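Long-range contacts in 2-Keto-3-deoxy-(6-phospho-)gluconate aldolase (Thermoproteus tenax, PDB 2R91), which is an aldolase with a TIM-barrel fold, belonging to the dihydrodipicolinate synthetase family: residues A[197-208]-A[220-231]; A[244-252]-A[273-284]. All coordinates share one frame; numbering follows the deposited sequence.

Taken from the N terminus, the chain first runs through the eight parallel strands of the barrel, the last of them 192-193, and both contacts follow that strand. Contact 1 closes a helical hairpin, helix 202-213 turning back through 214-216 into helix 217-237. Contact 2 opens only after contact 1 has closed, so the two are in series: helix 239-251 leaves directly after helix 217-237 and is met, after 20 intervening residues, by 273-284. Their centres lie 12 Å apart, and Gln251 of contact 2 probably hydrogen-bonds Tyr200 O and Glu203 OE1 of contact 1. Together they tie the C-terminal helices to the helix following the last barrel strand.

Contact 1. Residues A[197-208]-A[220-231]; sequences SANYLPELLAGI and ARSLQFLLDEIV
Helices 202-208 and 220-231 run nearly antiparallel, their axes at 153° and 9.3 Å apart at closest approach, and Ile208 and Ala220 form the nearest CA pair. Leu227 occupies the middle: chi1 of 175°, with CG opposite the backbone N, and chi2 of 56° together direct CD1 to Ser197 CB at 3.6 Å, while CD2 meets Leu205 CD2 at 4.0 Å. Leu204 crosses Leu227 at a slant, its CD1 lying 4.1 Å from Leu227 CB. Nearer the turn between the helices, Ile208 and Leu223 lie alongside, pointing opposite ways, with CG1 of Ile208 3.6 Å from CB of Leu223, and Leu223 CD1 rests on the backbone of Gly207, 3.7 Å from its C. At the other end Leu201 CD1 and Ile230 CD1 reach tip to tip at 3.7 Å. The Tyr200 hydroxyl, hydrogen-bonded to Tyr239, comes within 3.5 Å of Val231 CG2, and Ser197 OG is hydrogen-bonded to Asp179. All the touching residues are buried. Around this apolar seam, Leu205 also packs on strand 2-6 of the barrel, Ala220 on Phe183 of helix 182-187, and Leu201 and Ile230 on Phe250 of helix 239-251.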
loop_
_atom_site.group_PDB
_atom_site.type_symbol
_atom_site.label_atom_id
_atom_site.label_comp_id
_atom_site.label_asym_id
_atom_site.label_seq_id
_atom_site.Cartn_x
_atom_site.Cartn_y
_atom_site.Cartn_z
ATOM N N SER A 197 -9.997 -23.824 -2.106
ATOM C CA SER A 197 -10.640 -24.847 -1.276
ATOM C C SER A 197 -11.444 -25.901 -2.065
ATOM O O SER A 197 -11.850 -26.919 -1.497
ATOM C CB SER A 197 -11.577 -24.205 -0.226
ATOM O OG SER A 197 -12.560 -23.424 -0.862
ATOM N N ALA A 198 -11.695 -25.674 -3.351
ATOM C CA ALA A 198 -12.266 -26.765 -4.160
ATOM C C ALA A 198 -11.332 -27.977 -4.212
ATOM O O ALA A 198 -11.770 -29.074 -4.539
ATOM C CB ALA A 198 -12.647 -26.297 -5.564
ATOM N N ASN A 199 -10.057 -27.784 -3.894
ATOM C CA ASN A 199 -9.160 -28.927 -3.770
ATOM C C ASN A 199 -9.495 -29.837 -2.601
ATOM O O ASN A 199 -9.449 -31.050 -2.733
ATOM C CB ASN A 199 -7.700 -28.491 -3.629
ATOM C CG ASN A 199 -7.133 -28.002 -4.930
ATOM O OD1 ASN A 199 -6.813 -28.809 -5.808
ATOM N ND2 ASN A 199 -7.064 -26.683 -5.092
ATOM N N TYR A 200 -9.750 -29.242 -1.431
ATOM C CA TYR A 200 -9.868 -30.045 -0.205
ATOM C C TYR A 200 -11.284 -30.192 0.318
ATOM O O TYR A 200 -11.561 -31.157 1.014
ATOM C CB TYR A 200 -8.926 -29.537 0.897
ATOM C CG TYR A 200 -8.952 -28.030 1.172
ATOM C CD1 TYR A 200 -9.838 -27.481 2.099
ATOM C CD2 TYR A 200 -8.022 -27.175 0.566
ATOM C CE1 TYR A 200 -9.827 -26.091 2.375
ATOM C CE2 TYR A 200 -8.001 -25.809 0.829
ATOM C CZ TYR A 200 -8.901 -25.277 1.753
ATOM O OH TYR A 200 -8.883 -23.922 2.011
ATOM N N LEU A 201 -12.169 -29.249 -0.006
ATOM C CA LEU A 201 -13.568 -29.311 0.439
ATOM C C LEU A 201 -14.561 -28.925 -0.641
ATOM O O LEU A 201 -15.410 -28.042 -0.443
ATOM C CB LEU A 201 -13.796 -28.444 1.722
ATOM C CG LEU A 201 -13.296 -29.123 2.987
ATOM C CD1 LEU A 201 -13.138 -28.113 4.158
ATOM C CD2 LEU A 201 -14.238 -30.291 3.355
ATOM N N PRO A 202 -14.493 -29.614 -1.805
ATOM C CA PRO A 202 -15.439 -29.307 -2.877
ATOM C C PRO A 202 -16.881 -29.486 -2.397
ATOM O O PRO A 202 -17.758 -28.762 -2.841
ATOM C CB PRO A 202 -15.098 -30.378 -3.964
ATOM C CG PRO A 202 -14.379 -31.489 -3.221
ATOM C CD PRO A 202 -13.564 -30.703 -2.175
ATOM N N GLU A 203 -17.120 -30.464 -1.523
ATOM C CA GLU A 203 -18.490 -30.723 -1.063
ATOM C C GLU A 203 -19.012 -29.563 -0.216
ATOM O O GLU A 203 -20.195 -29.322 -0.182
ATOM C CB GLU A 203 -18.608 -32.051 -0.311
ATOM C CG GLU A 203 -17.731 -32.220 0.948
ATOM C CD GLU A 203 -16.306 -32.759 0.652
ATOM O OE1 GLU A 203 -15.563 -32.131 -0.086
ATOM O OE2 GLU A 203 -15.930 -33.831 1.166
ATOM N N LEU A 204 -18.115 -28.849 0.462
ATOM C CA LEU A 204 -18.499 -27.624 1.188
ATOM C C LEU A 204 -18.895 -26.506 0.229
ATOM O O LEU A 204 -19.895 -25.794 0.446
ATOM C CB LEU A 204 -17.378 -27.178 2.141
ATOM C CG LEU A 204 -17.657 -26.059 3.188
ATOM C CD1 LEU A 204 -16.563 -25.973 4.229
ATOM C CD2 LEU A 204 -17.746 -24.708 2.537
ATOM N N LEU A 205 -18.130 -26.323 -0.851
ATOM C CA LEU A 205 -18.450 -25.274 -1.813
ATOM C C LEU A 205 -19.789 -25.576 -2.477
ATOM O O LEU A 205 -20.572 -24.679 -2.739
ATOM C CB LEU A 205 -17.347 -25.139 -2.893
ATOM C CG LEU A 205 -15.912 -24.856 -2.419
ATOM C CD1 LEU A 205 -15.071 -24.394 -3.638
ATOM C CD2 LEU A 205 -15.875 -23.792 -1.303
ATOM N N ALA A 206 -20.019 -26.850 -2.788
ATOM C CA ALA A 206 -21.291 -27.278 -3.398
ATOM C C ALA A 206 -22.426 -27.046 -2.399
ATOM O O ALA A 206 -23.500 -26.618 -2.782
ATOM C CB ALA A 206 -21.220 -28.768 -3.813
ATOM N N GLY A 207 -22.173 -27.326 -1.127
ATOM C CA GLY A 207 -23.156 -27.021 -0.067
ATOM C C GLY A 207 -23.492 -25.538 -0.013
ATOM O O GLY A 207 -24.665 -25.159 0.092
ATOM N N ILE A 208 -22.478 -24.681 -0.121
ATOM C CA ILE A 208 -22.748 -23.234 -0.170
ATOM C C ILE A 208 -23.592 -22.864 -1.376
ATOM O O ILE A 208 -24.563 -22.111 -1.262
ATOM C CB ILE A 208 -21.439 -22.410 -0.173
ATOM C CG1 ILE A 208 -20.683 -22.637 1.143
ATOM C CG2 ILE A 208 -21.745 -20.914 -0.430
ATOM C CD1 ILE A 208 -19.334 -21.875 1.235
ATOM N N ALA A 220 -25.607 -20.952 4.059
ATOM C CA ALA A 220 -24.485 -20.577 3.161
ATOM C C ALA A 220 -23.438 -19.776 3.921
ATOM O O ALA A 220 -22.232 -20.048 3.837
ATOM C CB ALA A 220 -24.990 -19.740 1.992
ATOM N N ARG A 221 -23.906 -18.758 4.659
ATOM C CA ARG A 221 -23.007 -17.940 5.446
ATOM C C ARG A 221 -22.304 -18.736 6.543
ATOM O O ARG A 221 -21.121 -18.555 6.799
ATOM C CB ARG A 221 -23.768 -16.760 6.070
ATOM C CG ARG A 221 -22.856 -15.746 6.742
ATOM C CD ARG A 221 -23.633 -14.443 6.972
ATOM N NE ARG A 221 -24.711 -14.645 7.934
ATOM C CZ ARG A 221 -25.852 -13.952 7.937
ATOM N NH1 ARG A 221 -26.085 -13.006 7.032
ATOM N NH2 ARG A 221 -26.754 -14.190 8.870
ATOM N N SER A 222 -23.035 -19.617 7.209
ATOM C CA SER A 222 -22.435 -20.459 8.221
ATOM C C SER A 222 -21.340 -21.394 7.666
ATOM O O SER A 222 -20.284 -21.555 8.281
ATOM C CB SER A 222 -23.504 -21.307 8.900
ATOM O OG SER A 222 -22.865 -22.180 9.822
ATOM N N LEU A 223 -21.619 -22.032 6.530
ATOM C CA LEU A 223 -20.618 -22.858 5.841
ATOM C C LEU A 223 -19.395 -22.009 5.462
ATOM O O LEU A 223 -18.271 -22.426 5.670
ATOM C CB LEU A 223 -21.227 -23.494 4.578
ATOM C CG LEU A 223 -22.301 -24.561 4.850
ATOM C CD1 LEU A 223 -22.885 -25.051 3.554
ATOM C CD2 LEU A 223 -21.713 -25.714 5.662
ATOM N N GLN A 224 -19.638 -20.829 4.903
ATOM C CA GLN A 224 -18.549 -19.878 4.619
ATOM C C GLN A 224 -17.648 -19.578 5.816
ATOM O O GLN A 224 -16.400 -19.542 5.707
ATOM C CB GLN A 224 -19.102 -18.579 4.042
ATOM C CG GLN A 224 -17.988 -17.534 3.708
ATOM C CD GLN A 224 -17.122 -17.991 2.537
ATOM O OE1 GLN A 224 -15.952 -18.368 2.701
ATOM N NE2 GLN A 224 -17.694 -17.969 1.370
ATOM N N PHE A 225 -18.256 -19.349 6.974
ATOM C CA PHE A 225 -17.469 -18.997 8.143
ATOM C C PHE A 225 -16.633 -20.192 8.606
ATOM O O PHE A 225 -15.493 -20.037 9.044
ATOM C CB PHE A 225 -18.381 -18.508 9.286
ATOM C CG PHE A 225 -18.973 -17.133 9.059
ATOM C CD1 PHE A 225 -18.368 -16.221 8.185
ATOM C CD2 PHE A 225 -20.130 -16.735 9.760
ATOM C CE1 PHE A 225 -18.930 -14.925 7.979
ATOM C CE2 PHE A 225 -20.686 -15.464 9.569
ATOM C CZ PHE A 225 -20.082 -14.556 8.688
ATOM N N LEU A 226 -17.201 -21.386 8.504
ATOM C CA LEU A 226 -16.447 -22.602 8.804
ATOM C C LEU A 226 -15.220 -22.742 7.890
ATOM O O LEU A 226 -14.126 -23.073 8.337
ATOM C CB LEU A 226 -17.350 -23.814 8.627
ATOM C CG LEU A 226 -16.902 -25.049 9.378
ATOM C CD1 LEU A 226 -17.026 -24.794 10.956
ATOM C CD2 LEU A 226 -17.730 -26.234 8.935
ATOM N N LEU A 227 -15.424 -22.503 6.603
ATOM C CA LEU A 227 -14.313 -22.479 5.632
ATOM C C LEU A 227 -13.251 -21.434 5.987
ATOM O O LEU A 227 -12.041 -21.725 5.952
ATOM C CB LEU A 227 -14.858 -22.191 4.222
ATOM C CG LEU A 227 -13.778 -22.026 3.112
ATOM C CD1 LEU A 227 -12.864 -23.275 3.043
ATOM C CD2 LEU A 227 -14.414 -21.723 1.750
ATOM N N ASP A 228 -13.691 -20.214 6.327
ATOM C CA ASP A 228 -12.764 -19.145 6.748
ATOM C C ASP A 228 -11.844 -19.573 7.904
ATOM O O ASP A 228 -10.648 -19.282 7.904
ATOM C CB ASP A 228 -13.546 -17.871 7.126
ATOM C CG ASP A 228 -14.285 -17.279 5.949
ATOM O OD1 ASP A 228 -13.877 -17.557 4.789
ATOM O OD2 ASP A 228 -15.247 -16.511 6.175
ATOM N N GLU A 229 -12.400 -20.290 8.882
ATOM C CA GLU A 229 -11.614 -20.744 10.032
ATOM C C GLU A 229 -10.536 -21.711 9.586
ATOM O O GLU A 229 -9.428 -21.704 10.101
ATOM C CB GLU A 229 -12.503 -21.488 11.015
ATOM C CG GLU A 229 -13.546 -20.609 11.701
ATOM C CD GLU A 229 -14.468 -21.412 12.647
ATOM O OE1 GLU A 229 -14.112 -22.579 13.040
ATOM O OE2 GLU A 229 -15.545 -20.855 12.989
ATOM N N ILE A 230 -10.886 -22.561 8.627
ATOM C CA ILE A 230 -9.932 -23.559 8.108
ATOM C C ILE A 230 -8.831 -22.857 7.325
ATOM O O ILE A 230 -7.652 -23.099 7.546
ATOM C CB ILE A 230 -10.675 -24.622 7.245
ATOM C CG1 ILE A 230 -11.540 -25.528 8.146
ATOM C CG2 ILE A 230 -9.655 -25.473 6.435
ATOM C CD1 ILE A 230 -12.645 -26.319 7.387
ATOM N N VAL A 231 -9.216 -21.975 6.410
ATOM C CA VAL A 231 -8.245 -21.136 5.691
ATOM C C VAL A 231 -7.281 -20.352 6.623
ATOM O O VAL A 231 -6.044 -20.323 6.412
ATOM C CB VAL A 231 -8.984 -20.157 4.759
ATOM C CG1 VAL A 231 -8.026 -19.151 4.105
ATOM C CG2 VAL A 231 -9.760 -20.961 3.678
#

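Contact 2. Residues A[244-252]-A[273-284]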
loop_
_atom_site.group_PDB
_atom_site.type_symbol
_atom_site.label_atom_id
_atom_site.label_comp_id
_atom_site.label_asym_id
_atom_site.label_seq_id
_atom_site.Cartn_x
_atom_site.Cartn_y
_atom_site.Cartn_z
ATOM N N TYR A 244 -2.153 -28.898 0.262
ATOM C CA TYR A 244 -1.906 -30.325 0.007
ATOM C C TYR A 244 -2.258 -31.168 1.223
ATOM O O TYR A 244 -2.895 -32.233 1.100
ATOM C CB TYR A 244 -0.415 -30.553 -0.265
ATOM C CG TYR A 244 0.099 -30.009 -1.569
ATOM C CD1 TYR A 244 0.307 -30.870 -2.679
ATOM C CD2 TYR A 244 0.426 -28.642 -1.702
ATOM C CE1 TYR A 244 0.806 -30.355 -3.895
ATOM C CE2 TYR A 244 0.913 -28.122 -2.909
ATOM C CZ TYR A 244 1.124 -29.010 -4.000
ATOM O OH TYR A 244 1.631 -28.495 -5.196
ATOM N N GLU A 245 -1.854 -30.694 2.408
ATOM C CA GLU A 245 -2.192 -31.426 3.635
ATOM C C GLU A 245 -3.696 -31.382 3.919
ATOM O O GLU A 245 -4.271 -32.382 4.386
ATOM C CB GLU A 245 -1.345 -30.939 4.835
ATOM C CG GLU A 245 -1.621 -31.658 6.170
ATOM C CD GLU A 245 -1.231 -33.141 6.128
ATOM O OE1 GLU A 245 -0.469 -33.532 5.232
ATOM O OE2 GLU A 245 -1.708 -33.909 6.981
ATOM N N LEU A 246 -4.341 -30.242 3.632
ATOM C CA LEU A 246 -5.798 -30.145 3.752
ATOM C C LEU A 246 -6.524 -31.172 2.855
ATOM O O LEU A 246 -7.529 -31.772 3.259
ATOM C CB LEU A 246 -6.295 -28.721 3.466
ATOM C CG LEU A 246 -5.840 -27.648 4.477
ATOM C CD1 LEU A 246 -6.296 -26.275 4.025
ATOM C CD2 LEU A 246 -6.383 -27.961 5.911
ATOM N N VAL A 247 -6.040 -31.361 1.627
ATOM C CA VAL A 247 -6.582 -32.451 0.795
ATOM C C VAL A 247 -6.455 -33.807 1.501
ATOM O O VAL A 247 -7.422 -34.574 1.561
ATOM C CB VAL A 247 -5.890 -32.528 -0.598
ATOM C CG1 VAL A 247 -6.439 -33.740 -1.448
ATOM C CG2 VAL A 247 -6.073 -31.211 -1.344
ATOM N N GLU A 248 -5.275 -34.123 2.028
ATOM C CA GLU A 248 -5.118 -35.413 2.726
ATOM C C GLU A 248 -6.091 -35.506 3.908
ATOM O O GLU A 248 -6.806 -36.504 4.080
ATOM C CB GLU A 248 -3.668 -35.610 3.203
ATOM C CG GLU A 248 -2.686 -35.462 2.050
ATOM C CD GLU A 248 -1.422 -36.292 2.168
ATOM O OE1 GLU A 248 -1.221 -36.992 3.212
ATOM O OE2 GLU A 248 -0.631 -36.245 1.189
ATOM N N ILE A 249 -6.119 -34.451 4.723
ATOM C CA ILE A 249 -7.020 -34.410 5.890
ATOM C C ILE A 249 -8.492 -34.644 5.553
ATOM O O ILE A 249 -9.143 -35.514 6.136
ATOM C CB ILE A 249 -6.892 -33.073 6.648
ATOM C CG1 ILE A 249 -5.521 -32.990 7.331
ATOM C CG2 ILE A 249 -8.045 -32.926 7.698
ATOM C CD1 ILE A 249 -5.161 -31.561 7.850
ATOM N N PHE A 250 -9.023 -33.881 4.609
ATOM C CA PHE A 250 -10.444 -33.914 4.356
ATOM C C PHE A 250 -10.887 -34.950 3.315
ATOM O O PHE A 250 -12.062 -35.369 3.314
ATOM C CB PHE A 250 -10.931 -32.537 3.933
ATOM C CG PHE A 250 -10.939 -31.517 5.055
ATOM C CD1 PHE A 250 -11.907 -31.569 6.059
ATOM C CD2 PHE A 250 -10.008 -30.506 5.089
ATOM C CE1 PHE A 250 -11.923 -30.613 7.094
ATOM C CE2 PHE A 250 -10.021 -29.552 6.120
ATOM C CZ PHE A 250 -10.962 -29.619 7.116
ATOM N N GLN A 251 -9.980 -35.313 2.404
ATOM C CA GLN A 251 -10.333 -36.239 1.303
ATOM C C GLN A 251 -9.733 -37.639 1.489
ATOM O O GLN A 251 -10.173 -38.584 0.856
ATOM C CB GLN A 251 -9.923 -35.662 -0.073
ATOM C CG GLN A 251 -10.602 -34.349 -0.428
ATOM C CD GLN A 251 -12.115 -34.470 -0.376
ATOM O OE1 GLN A 251 -12.691 -35.431 -0.920
ATOM N NE2 GLN A 251 -12.781 -33.502 0.295
ATOM N N GLY A 252 -8.722 -37.766 2.331
ATOM C CA GLY A 252 -8.262 -39.083 2.756
ATOM C C GLY A 252 -7.398 -39.862 1.770
ATOM O O GLY A 252 -7.357 -41.101 1.817
ATOM N N LEU A 273 -1.465 -28.670 11.880
ATOM C CA LEU A 273 -2.630 -28.348 11.062
ATOM C C LEU A 273 -3.762 -29.329 11.249
ATOM O O LEU A 273 -4.917 -28.929 11.289
ATOM C CB LEU A 273 -2.230 -28.297 9.560
ATOM C CG LEU A 273 -3.298 -27.829 8.579
ATOM C CD1 LEU A 273 -3.727 -26.377 8.874
ATOM C CD2 LEU A 273 -2.757 -28.019 7.108
ATOM N N ARG A 274 -3.446 -30.617 11.348
ATOM C CA ARG A 274 -4.486 -31.631 11.528
ATOM C C ARG A 274 -5.295 -31.335 12.797
ATOM O O ARG A 274 -6.517 -31.419 12.787
ATOM C CB ARG A 274 -3.902 -33.039 11.633
ATOM C CG ARG A 274 -3.240 -33.583 10.361
ATOM C CD ARG A 274 -2.334 -34.793 10.725
ATOM N NE ARG A 274 -1.442 -35.182 9.631
ATOM C CZ ARG A 274 -0.253 -35.761 9.793
ATOM N NH1 ARG A 274 0.228 -35.990 11.023
ATOM N NH2 ARG A 274 0.468 -36.099 8.708
ATOM N N ALA A 275 -4.607 -30.953 13.867
ATOM C CA ALA A 275 -5.289 -30.622 15.132
ATOM C C ALA A 275 -6.045 -29.295 15.010
ATOM O O ALA A 275 -7.156 -29.124 15.540
ATOM C CB ALA A 275 -4.267 -30.546 16.269
ATOM N N ALA A 276 -5.445 -28.350 14.299
ATOM C CA ALA A 276 -6.059 -27.032 14.111
ATOM C C ALA A 276 -7.414 -27.079 13.421
ATOM O O ALA A 276 -8.282 -26.248 13.701
ATOM C CB ALA A 276 -5.127 -26.112 13.369
ATOM N N VAL A 277 -7.627 -28.044 12.533
ATOM C CA VAL A 277 -8.889 -28.060 11.788
ATOM C C VAL A 277 -9.834 -29.179 12.262
ATOM O O VAL A 277 -10.907 -29.366 11.695
ATOM C CB VAL A 277 -8.655 -28.190 10.242
ATOM C CG1 VAL A 277 -7.741 -27.057 9.726
ATOM C CG2 VAL A 277 -8.094 -29.595 9.872
ATOM N N ALA A 278 -9.419 -29.939 13.273
ATOM C CA ALA A 278 -10.192 -31.103 13.706
ATOM C C ALA A 278 -11.616 -30.729 14.160
ATOM O O ALA A 278 -12.577 -31.426 13.851
ATOM C CB ALA A 278 -9.445 -31.860 14.797
ATOM N N LYS A 279 -11.739 -29.628 14.877
ATOM C CA LYS A 279 -13.028 -29.138 15.330
ATOM C C LYS A 279 -13.925 -28.745 14.144
ATOM O O LYS A 279 -15.040 -29.276 14.001
ATOM C CB LYS A 279 -12.813 -27.966 16.280
ATOM C CG LYS A 279 -14.013 -27.071 16.478
ATOM C CD LYS A 279 -15.036 -27.674 17.386
ATOM C CE LYS A 279 -15.870 -26.557 18.002
ATOM N NZ LYS A 279 -17.084 -27.097 18.663
ATOM N N ALA A 280 -13.439 -27.843 13.283
ATOM C CA ALA A 280 -14.209 -27.449 12.100
ATOM C C ALA A 280 -14.617 -28.670 11.297
ATOM O O ALA A 280 -15.721 -28.737 10.767
ATOM C CB ALA A 280 -13.425 -26.466 11.223
ATOM N N LYS A 281 -13.729 -29.649 11.223
ATOM C CA LYS A 281 -14.013 -30.866 10.487
ATOM C C LYS A 281 -15.217 -31.620 11.051
ATOM O O LYS A 281 -16.087 -32.081 10.295
ATOM C CB LYS A 281 -12.803 -31.786 10.498
ATOM C CG LYS A 281 -13.020 -33.029 9.704
ATOM C CD LYS A 281 -11.723 -33.745 9.426
ATOM C CE LYS A 281 -11.991 -35.111 8.818
ATOM N NZ LYS A 281 -10.785 -36.011 8.893
ATOM N N SER A 282 -15.251 -31.768 12.379
ATOM C CA SER A 282 -16.330 -32.498 13.042
ATOM C C SER A 282 -17.678 -31.802 12.831
ATOM O O SER A 282 -18.707 -32.464 12.724
ATOM C CB SER A 282 -16.029 -32.685 14.533
ATOM O OG SER A 282 -16.147 -31.463 15.244
ATOM N N GLN A 283 -17.656 -30.476 12.737
ATOM C CA GLN A 283 -18.864 -29.675 12.510
ATOM C C GLN A 283 -19.451 -29.806 11.101
ATOM O O GLN A 283 -20.459 -29.152 10.788
ATOM C CB GLN A 283 -18.592 -28.193 12.790
ATOM C CG GLN A 283 -18.459 -27.817 14.256
ATOM C CD GLN A 283 -18.010 -26.368 14.444
ATOM O OE1 GLN A 283 -18.643 -25.594 15.177
ATOM N NE2 GLN A 283 -16.915 -25.991 13.780
ATOM N N LEU A 284 -18.839 -30.636 10.258
ATOM C CA LEU A 284 -19.216 -30.686 8.844
ATOM C C LEU A 284 -20.239 -31.763 8.498
ATOM O O LEU A 284 -19.956 -32.964 8.595
ATOM C CB LEU A 284 -17.977 -30.796 7.946
ATOM C CG LEU A 284 -17.312 -29.455 7.642
ATOM C CD1 LEU A 284 -16.066 -29.633 6.809
ATOM C CD2 LEU A 284 -18.303 -28.545 6.942
#
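The apolar part of the contact centres on Ile249, Leu246 and Phe250 of helix 239-251, which face Leu273, Val277 and Lys281. Ile249 and Val277 meet end to end, CG2 to CG2 at 4.0 Å, while Ile249 CD1 lies against the start of the Arg274 side chain, 3.8 Å from its CG. Leu246 lies roughly perpendicular to Leu273, with CD2 to CD2 at 3.8 Å. Phe250 and Lys281 lie side by side with their ends pointing opposite ways: the lysine, CG opposite its backbone N and the chain extended beyond, lays its methylenes along the ring, with CB 3.7 Å from Phe250 CE1. Ile249 CG2 covers one face of that ring over its centre.

Two polar bonds complete the contact. The straight lysine chain brings NZ to Ile249 O at 3.2 Å, where it donates from above the carbonyl plane, 39° out of it. Glu245 and Arg274 form a salt bridge, Arg274 NE donating to Glu245 OE2 at 3.0 Å on the anti side but tilted out of the carboxylate plane. Its N-H...O angle is 152°, and the two planar groups are turned 60° apart. Both cationic side chains thus combine apolar packing along their stems with a polar bond at or near the end.

Ala280 also packs on Ile230 of helix 217-237. The arrangement is helix-on-helix packing in the C-terminal helical region that follows the TIM barrel, a feature of the dihydrodipicolinate synthetase family.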